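Local coordinates for DNA mismatch repair protein PMS1 (Saccharomyces cerevisiae, PDB 3H4L), which acts in DNA mismatch repair and binds ATP through its N-terminal region, which belongs to the ATPase family of DNA gyrase B, HSP90 and histidine kinases, at residues B[284-289]-B[317-322]; B[230-235]-B[266-271]. One frame throughout, in Å; residues are numbered along the deposited sequence.

Contacts 1 and 2 belong to one four-stranded mixed sheet, ordered 229-237, 261-269, 316-321, 283-287. Contact 2 pairs the first two of these strands and contact 1 the last two, so each includes an edge strand of the sheet in this chain; their centres lie 12 Å apart. The inner strands join them, F317 O probably accepting a hydrogen bond from Y267 N at 2.8 Å; L318 CD2 also reaches V232 CB, on the edge strand, at 3.9 Å. Along the chain, contact 2 is complete before contact 1 begins. The residues lining the bound ATP analogue's pocket, from E32 to T145, all come from the earlier ATPase part of the chain; neither contact contributes one.

Contact 1. Residues B[284-289]-B[317-322]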
ATOM      1  N   PHE B 284      14.971  -1.872  16.176  1.00 50.96           N
ATOM      2  CA  PHE B 284      14.278  -0.719  16.765  1.00 49.00           C
ATOM      3  C   PHE B 284      14.529  -0.628  18.270  1.00 49.74           C
ATOM      4  O   PHE B 284      14.387  -1.619  18.996  1.00 48.95           O
ATOM      5  CB  PHE B 284      12.759  -0.816  16.556  1.00 45.52           C
ATOM      6  CG  PHE B 284      12.342  -0.901  15.123  1.00 44.17           C
ATOM      7  CD1 PHE B 284      12.384  -2.105  14.445  1.00 44.15           C
ATOM      8  CD2 PHE B 284      11.900   0.233  14.445  1.00 44.46           C
ATOM      9  CE1 PHE B 284      11.989  -2.184  13.111  1.00 42.92           C
ATOM     10  CE2 PHE B 284      11.504   0.161  13.109  1.00 43.31           C
ATOM     11  CZ  PHE B 284      11.549  -1.051  12.443  1.00 41.52           C
ATOM     12  N   ILE B 285      14.874   0.566  18.740  1.00 49.59           N
ATOM     13  CA  ILE B 285      15.131   0.792  20.164  1.00 50.86           C
ATOM     14  C   ILE B 285      14.350   2.001  20.637  1.00 49.70           C
ATOM     15  O   ILE B 285      14.339   3.049  19.982  1.00 49.11           O
ATOM     16  CB  ILE B 285      16.592   1.096  20.431  1.00 51.88           C
ATOM     17  CG1 ILE B 285      16.976   2.300  19.570  1.00 54.47           C
ATOM     18  CG2 ILE B 285      17.440  -0.125  20.157  1.00 51.24           C
ATOM     19  CD1 ILE B 285      18.395   2.646  19.559  1.00 55.68           C
ATOM     20  N   TYR B 286      13.719   1.864  21.790  1.00 49.06           N
ATOM     21  CA  TYR B 286      12.941   2.955  22.329  1.00 49.50           C
ATOM     22  C   TYR B 286      13.275   3.273  23.780  1.00 50.42           C
ATOM     23  O   TYR B 286      13.565   2.385  24.581  1.00 47.57           O
ATOM     24  CB  TYR B 286      11.454   2.632  22.247  1.00 49.12           C
ATOM     25  CG  TYR B 286      10.982   2.082  20.928  1.00 47.19           C
ATOM     26  CD1 TYR B 286      11.186   0.746  20.596  1.00 45.11           C
ATOM     27  CD2 TYR B 286      10.254   2.880  20.047  1.00 46.15           C
ATOM     28  CE1 TYR B 286      10.660   0.215  19.427  1.00 47.11           C
ATOM     29  CE2 TYR B 286       9.730   2.361  18.877  1.00 45.46           C
ATOM     30  CZ  TYR B 286       9.924   1.027  18.576  1.00 45.62           C
ATOM     31  OH  TYR B 286       9.316   0.485  17.467  1.00 42.58           O
ATOM     32  N   VAL B 287      13.233   4.560  24.101  1.00 52.11           N
ATOM     33  CA  VAL B 287      13.470   5.027  25.456  1.00 53.71           C
ATOM     34  C   VAL B 287      12.208   5.808  25.786  1.00 54.59           C
ATOM     35  O   VAL B 287      11.943   6.870  25.216  1.00 54.30           O
ATOM     36  CB  VAL B 287      14.708   5.933  25.539  1.00 53.74           C
ATOM     37  CG1 VAL B 287      14.879   6.455  26.965  1.00 55.31           C
ATOM     38  CG2 VAL B 287      15.937   5.150  25.118  1.00 52.90           C
ATOM     39  N   ASN B 288      11.418   5.255  26.698  1.00 56.32           N
ATOM     40  CA  ASN B 288      10.150   5.857  27.090  1.00 57.82           C
ATOM     41  C   ASN B 288       9.246   6.051  25.872  1.00 58.42           C
ATOM     42  O   ASN B 288       8.820   7.165  25.562  1.00 58.89           O
ATOM     43  CB  ASN B 288      10.365   7.191  27.818  1.00 56.41           C
ATOM     44  CG  ASN B 288      11.105   7.025  29.136  1.00 56.14           C
ATOM     45  OD1 ASN B 288      10.971   6.007  29.826  1.00 51.41           O
ATOM     46  ND2 ASN B 288      11.882   8.037  29.501  1.00 56.61           N
ATOM     47  N   LYS B 289       8.992   4.941  25.183  1.00 59.21           N
ATOM     48  CA  LYS B 289       8.122   4.868  24.010  1.00 59.77           C
ATOM     49  C   LYS B 289       8.355   5.812  22.835  1.00 59.99           C
ATOM     50  O   LYS B 289       7.418   6.141  22.115  1.00 60.97           O
ATOM     51  CB  LYS B 289       6.670   4.985  24.461  1.00 60.37           C
ATOM     52  CG  LYS B 289       6.302   4.053  25.607  1.00 61.40           C
ATOM     53  CD  LYS B 289       6.534   2.598  25.232  1.00 65.08           C
ATOM     54  CE  LYS B 289       6.022   1.653  26.314  1.00 67.45           C
ATOM     55  NZ  LYS B 289       6.237   0.211  25.968  1.00 67.06           N
ATOM     56  N   PHE B 317      13.661  -5.081  19.094  1.00 52.36           N
ATOM     57  CA  PHE B 317      12.463  -4.344  19.482  1.00 51.31           C
ATOM     58  C   PHE B 317      12.564  -4.200  20.994  1.00 50.17           C
ATOM     59  O   PHE B 317      11.928  -4.941  21.745  1.00 49.91           O
ATOM     60  CB  PHE B 317      11.189  -5.121  19.132  1.00 51.46           C
ATOM     61  CG  PHE B 317      11.060  -5.451  17.683  1.00 51.78           C
ATOM     62  CD1 PHE B 317      11.301  -6.743  17.230  1.00 53.38           C
ATOM     63  CD2 PHE B 317      10.705  -4.470  16.764  1.00 53.33           C
ATOM     64  CE1 PHE B 317      11.189  -7.060  15.878  1.00 54.27           C
ATOM     65  CE2 PHE B 317      10.589  -4.773  15.404  1.00 54.01           C
ATOM     66  CZ  PHE B 317      10.832  -6.070  14.962  1.00 54.79           C
ATOM     67  N   LEU B 318      13.375  -3.253  21.443  1.00 49.80           N
ATOM     68  CA  LEU B 318      13.546  -3.070  22.872  1.00 50.17           C
ATOM     69  C   LEU B 318      13.202  -1.692  23.372  1.00 49.64           C
ATOM     70  O   LEU B 318      13.617  -0.685  22.803  1.00 49.03           O
ATOM     71  CB  LEU B 318      14.981  -3.400  23.264  1.00 48.57           C
ATOM     72  CG  LEU B 318      15.407  -4.821  22.916  1.00 48.55           C
ATOM     73  CD1 LEU B 318      16.809  -5.043  23.428  1.00 48.67           C
ATOM     74  CD2 LEU B 318      14.446  -5.821  23.537  1.00 48.43           C
ATOM     75  N   ASN B 319      12.433  -1.654  24.451  1.00 50.94           N
ATOM     76  CA  ASN B 319      12.061  -0.388  25.049  1.00 52.38           C
ATOM     77  C   ASN B 319      12.767  -0.241  26.382  1.00 53.04           C
ATOM     78  O   ASN B 319      12.668  -1.123  27.237  1.00 52.33           O
ATOM     79  CB  ASN B 319      10.550  -0.301  25.277  1.00 51.95           C
ATOM     80  CG  ASN B 319      10.136   1.011  25.937  1.00 50.79           C
ATOM     81  OD1 ASN B 319      10.251   2.089  25.341  1.00 46.58           O
ATOM     82  ND2 ASN B 319       9.669   0.923  27.180  1.00 48.53           N
ATOM     83  N   LEU B 320      13.495   0.864  26.534  1.00 55.43           N
ATOM     84  CA  LEU B 320      14.198   1.173  27.773  1.00 57.90           C
ATOM     85  C   LEU B 320      13.305   2.157  28.507  1.00 59.37           C
ATOM     86  O   LEU B 320      13.091   3.286  28.050  1.00 59.75           O
ATOM     87  CB  LEU B 320      15.562   1.823  27.512  1.00 57.74           C
ATOM     88  CG  LEU B 320      16.591   1.079  26.659  1.00 58.78           C
ATOM     89  CD1 LEU B 320      17.976   1.651  26.933  1.00 57.02           C
ATOM     90  CD2 LEU B 320      16.566  -0.409  26.985  1.00 59.54           C
ATOM     91  N   GLU B 321      12.769   1.706  29.635  1.00 61.07           N
ATOM     92  CA  GLU B 321      11.883   2.511  30.453  1.00 63.00           C
ATOM     93  C   GLU B 321      12.653   2.958  31.691  1.00 64.53           C
ATOM     94  O   GLU B 321      13.230   2.137  32.404  1.00 64.57           O
ATOM     95  CB  GLU B 321      10.665   1.674  30.859  1.00 64.33           C
ATOM     96  CG  GLU B 321       9.469   2.463  31.372  1.00 65.13           C
ATOM     97  CD  GLU B 321       8.829   3.305  30.289  1.00 67.38           C
ATOM     98  OE1 GLU B 321       8.439   2.737  29.244  1.00 65.63           O
ATOM     99  OE2 GLU B 321       8.715   4.536  30.483  1.00 69.84           O
ATOM    100  N   LEU B 322      12.677   4.263  31.932  1.00 66.17           N
ATOM    101  CA  LEU B 322      13.368   4.813  33.094  1.00 68.15           C
ATOM    102  C   LEU B 322      12.959   6.271  33.283  1.00 69.92           C
ATOM    103  O   LEU B 322      12.315   6.865  32.412  1.00 69.95           O
ATOM    104  CB  LEU B 322      14.890   4.719  32.916  1.00 67.16           C
ATOM    105  CG  LEU B 322      15.574   5.717  31.978  1.00 66.70           C
ATOM    106  CD1 LEU B 322      17.078   5.624  32.153  1.00 66.00           C
ATOM    107  CD2 LEU B 322      15.175   5.443  30.542  1.00 65.64           C
TER
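F284 and F317 share the same first torsion (chi1 -58° in both), each CG lying anti to its own carbonyl carbon, and this sends the two rings out side by side on one face of the sheet. They meet rim to rim, neither over the other's face, with F284 CD1 3.4 Å from F317 CE2 and the planes only 9° apart. Helix 213-221 packs on the pair through F221. The Y286 ring follows on this face, its edge turned to the carbonyl O of L318, while its hydroxyl hydrogen-bonds to G180 O beyond the sheet. Between the backbones the ladder is parallel and in register from F284-F317 to V287-L320, with Y286 N to L318 O at 2.7 Å. These are the two strands of a beta-alpha-beta unit connected through helix 295-306, as in the ribosomal S5-like fold, known for its left-handed crossover. On the other face V287 CG1 reaches L322 CD2 at 3.7 Å. Where strand 283-287 ends, N319 takes over: with CG anti to the backbone N (chi1 179°), its OD1 accepts the N-H of K289 at 3.1 Å. N319 ND2 donates to E321 OE1 at 3.0 Å, from the anti side but tilted out of the carboxylate plane, so both ends of the amide are engaged and its rotation is fixed. The bent K289 side chain crosses this amide, leaving NZ 4.7 Å from E321 OE1, not in contact, though the opposite charges may attract weakly.

Contact 2. Residues B[230-235]-B[266-271]; sequences EEVDLV and GYISQN
G266 O receives the N-H of V232 at 2.7 Å from V232 N, with the donor above the carbonyl plane, and E231 CA adds a CA-H...O contact to the same oxygen at 3.4 Å. The return bond, G266 N to V232 O at 3.0 Å, makes this a hydrogen-bonded antiparallel pair; E230 and I268 form another, with E231 and Y267 the non-hydrogen-bonded pair between them. At G266 the chain turns a corner, with phi 150° and psi -146°, angles at which a beta carbon would crowd the preceding carbonyl. The pairing joins the first two strands of the four-stranded sheet, in what is probably an S5-like domain, and helix 343-362 lies against it: I268 touches Y358, and E231 O is hydrogen-bonded by Y357 OH. V232 CG2 meets I268 CG2 at 3.4 Å, methyl to methyl, the two branches crossing at a slant. On the opposite face the Y267 ring comes against E231, its CE2 3.7 Å from E231 CB. Farther along, E230 CG lies 3.8 Å from Q270 CB, and the bend at chi2 then places the carboxylate beside the Q270 amide. The two planes stand nearly perpendicular, and E230 OE1 and Q270 NE2, 3.4 Å apart, are too poorly aligned to hydrogen-bond.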
ATOM      1  N   GLU B 230      11.825 -13.861  20.934  1.00 60.10           N
ATOM      2  CA  GLU B 230      11.628 -14.281  22.311  1.00 60.68           C
ATOM      3  C   GLU B 230      11.478 -13.026  23.148  1.00 59.73           C
ATOM      4  O   GLU B 230      12.232 -12.072  22.973  1.00 60.23           O
ATOM      5  CB  GLU B 230      12.835 -15.085  22.818  1.00 62.85           C
ATOM      6  CG  GLU B 230      12.995 -16.460  22.182  1.00 65.11           C
ATOM      7  CD  GLU B 230      11.899 -17.422  22.600  1.00 67.32           C
ATOM      8  OE1 GLU B 230      11.782 -18.503  21.988  1.00 67.88           O
ATOM      9  OE2 GLU B 230      11.157 -17.096  23.548  1.00 69.38           O
ATOM     10  N   GLU B 231      10.508 -13.025  24.053  1.00 59.12           N
ATOM     11  CA  GLU B 231      10.279 -11.878  24.918  1.00 58.70           C
ATOM     12  C   GLU B 231      11.503 -11.547  25.766  1.00 58.44           C
ATOM     13  O   GLU B 231      12.237 -12.438  26.200  1.00 58.63           O
ATOM     14  CB  GLU B 231       9.088 -12.144  25.834  1.00 59.75           C
ATOM     15  CG  GLU B 231       9.019 -11.197  27.025  1.00 61.63           C
ATOM     16  CD  GLU B 231       7.844 -11.476  27.943  1.00 61.95           C
ATOM     17  OE1 GLU B 231       7.806 -10.898  29.051  1.00 64.10           O
ATOM     18  OE2 GLU B 231       6.959 -12.265  27.557  1.00 60.63           O
ATOM     19  N   VAL B 232      11.708 -10.252  25.990  1.00 56.58           N
ATOM     20  CA  VAL B 232      12.811  -9.760  26.797  1.00 55.04           C
ATOM     21  C   VAL B 232      12.184  -8.964  27.932  1.00 55.36           C
ATOM     22  O   VAL B 232      11.356  -8.089  27.695  1.00 54.10           O
ATOM     23  CB  VAL B 232      13.753  -8.847  25.965  1.00 54.33           C
ATOM     24  CG1 VAL B 232      14.808  -8.196  26.857  1.00 51.61           C
ATOM     25  CG2 VAL B 232      14.429  -9.666  24.887  1.00 53.63           C
ATOM     26  N   ASP B 233      12.571  -9.288  29.163  1.00 56.64           N
ATOM     27  CA  ASP B 233      12.049  -8.607  30.350  1.00 58.14           C
ATOM     28  C   ASP B 233      13.218  -8.423  31.320  1.00 58.51           C
ATOM     29  O   ASP B 233      13.403  -9.228  32.237  1.00 58.74           O
ATOM     30  CB  ASP B 233      10.965  -9.464  31.010  1.00 58.54           C
ATOM     31  CG  ASP B 233       9.954  -8.641  31.796  1.00 61.50           C
ATOM     32  OD1 ASP B 233      10.357  -7.653  32.451  1.00 62.47           O
ATOM     33  OD2 ASP B 233       8.753  -8.996  31.770  1.00 61.87           O
ATOM     34  N   LEU B 234      14.003  -7.368  31.119  1.00 57.96           N
ATOM     35  CA  LEU B 234      15.165  -7.113  31.964  1.00 58.44           C
ATOM     36  C   LEU B 234      15.058  -5.896  32.884  1.00 59.06           C
ATOM     37  O   LEU B 234      14.316  -4.946  32.608  1.00 59.03           O
ATOM     38  CB  LEU B 234      16.410  -6.956  31.089  1.00 57.80           C
ATOM     39  CG  LEU B 234      16.745  -8.133  30.176  1.00 57.33           C
ATOM     40  CD1 LEU B 234      18.005  -7.819  29.391  1.00 57.90           C
ATOM     41  CD2 LEU B 234      16.925  -9.392  31.008  1.00 56.19           C
ATOM     42  N   VAL B 235      15.814  -5.937  33.978  1.00 58.86           N
ATOM     43  CA  VAL B 235      15.845  -4.836  34.931  1.00 59.79           C
ATOM     44  C   VAL B 235      17.291  -4.547  35.330  1.00 60.90           C
ATOM     45  O   VAL B 235      17.867  -5.252  36.165  1.00 61.94           O
ATOM     46  CB  VAL B 235      15.035  -5.152  36.212  1.00 58.93           C
ATOM     47  CG1 VAL B 235      15.098  -3.970  37.173  1.00 59.49           C
ATOM     48  CG2 VAL B 235      13.593  -5.442  35.860  1.00 58.86           C
ATOM     49  N   GLY B 266      10.533  -6.043  25.613  1.00 49.11           N
ATOM     50  CA  GLY B 266      10.372  -6.123  24.174  1.00 49.47           C
ATOM     51  C   GLY B 266      10.683  -7.512  23.648  1.00 49.78           C
ATOM     52  O   GLY B 266      10.419  -8.518  24.319  1.00 49.45           O
ATOM     53  N   TYR B 267      11.242  -7.573  22.444  1.00 48.23           N
ATOM     54  CA  TYR B 267      11.579  -8.850  21.839  1.00 47.27           C
ATOM     55  C   TYR B 267      12.865  -8.744  21.050  1.00 48.07           C
ATOM     56  O   TYR B 267      13.210  -7.676  20.543  1.00 48.62           O
ATOM     57  CB  TYR B 267      10.453  -9.313  20.913  1.00 47.15           C
ATOM     58  CG  TYR B 267       9.141  -9.549  21.621  1.00 45.20           C
ATOM     59  CD1 TYR B 267       8.292  -8.492  21.932  1.00 44.70           C
ATOM     60  CD2 TYR B 267       8.760 -10.832  21.994  1.00 44.36           C
ATOM     61  CE1 TYR B 267       7.085  -8.712  22.603  1.00 47.70           C
ATOM     62  CE2 TYR B 267       7.567 -11.064  22.659  1.00 47.03           C
ATOM     63  CZ  TYR B 267       6.731 -10.006  22.962  1.00 47.88           C
ATOM     64  OH  TYR B 267       5.546 -10.256  23.622  1.00 48.30           O
ATOM     65  N   ILE B 268      13.581  -9.857  20.959  1.00 48.34           N
ATOM     66  CA  ILE B 268      14.831  -9.905  20.218  1.00 48.16           C
ATOM     67  C   ILE B 268      14.987 -11.325  19.703  1.00 50.08           C
ATOM     68  O   ILE B 268      14.472 -12.272  20.303  1.00 51.49           O
ATOM     69  CB  ILE B 268      16.037  -9.525  21.111  1.00 45.16           C
ATOM     70  CG1 ILE B 268      17.285  -9.364  20.246  1.00 45.13           C
ATOM     71  CG2 ILE B 268      16.277 -10.598  22.162  1.00 45.85           C
ATOM     72  CD1 ILE B 268      18.458  -8.706  20.951  1.00 43.40           C
ATOM     73  N   SER B 269      15.673 -11.474  18.579  1.00 52.66           N
ATOM     74  CA  SER B 269      15.873 -12.789  17.997  1.00 55.55           C
ATOM     75  C   SER B 269      16.657 -13.690  18.929  1.00 57.08           C
ATOM     76  O   SER B 269      17.603 -13.252  19.580  1.00 55.58           O
ATOM     77  CB  SER B 269      16.614 -12.676  16.668  1.00 55.07           C
ATOM     78  OG  SER B 269      15.790 -12.075  15.693  1.00 57.88           O
ATOM     79  N   GLN B 270      16.248 -14.950  18.995  1.00 60.74           N
ATOM     80  CA  GLN B 270      16.946 -15.906  19.828  1.00 64.15           C
ATOM     81  C   GLN B 270      18.230 -16.289  19.102  1.00 65.92           C
ATOM     82  O   GLN B 270      18.264 -16.331  17.872  1.00 65.64           O
ATOM     83  CB  GLN B 270      16.064 -17.126  20.105  1.00 64.45           C
ATOM     84  CG  GLN B 270      15.328 -17.704  18.930  1.00 66.63           C
ATOM     85  CD  GLN B 270      14.409 -18.844  19.356  1.00 67.75           C
ATOM     86  OE1 GLN B 270      14.827 -19.763  20.063  1.00 67.78           O
ATOM     87  NE2 GLN B 270      13.156 -18.791  18.926  1.00 67.00           N
ATOM     88  N   ASN B 271      19.292 -16.533  19.867  1.00 68.86           N
ATOM     89  CA  ASN B 271      20.596 -16.878  19.299  1.00 71.26           C
ATOM     90  C   ASN B 271      20.606 -18.179  18.513  1.00 71.65           C
ATOM     91  O   ASN B 271      21.568 -18.472  17.809  1.00 71.61           O
ATOM     92  CB  ASN B 271      21.653 -16.965  20.400  1.00 73.03           C
ATOM     93  CG  ASN B 271      21.286 -17.961  21.486  1.00 74.13           C
ATOM     94  OD1 ASN B 271      20.628 -18.971  21.226  1.00 74.32           O
ATOM     95  ND2 ASN B 271      21.727 -17.686  22.711  1.00 74.60           N
TER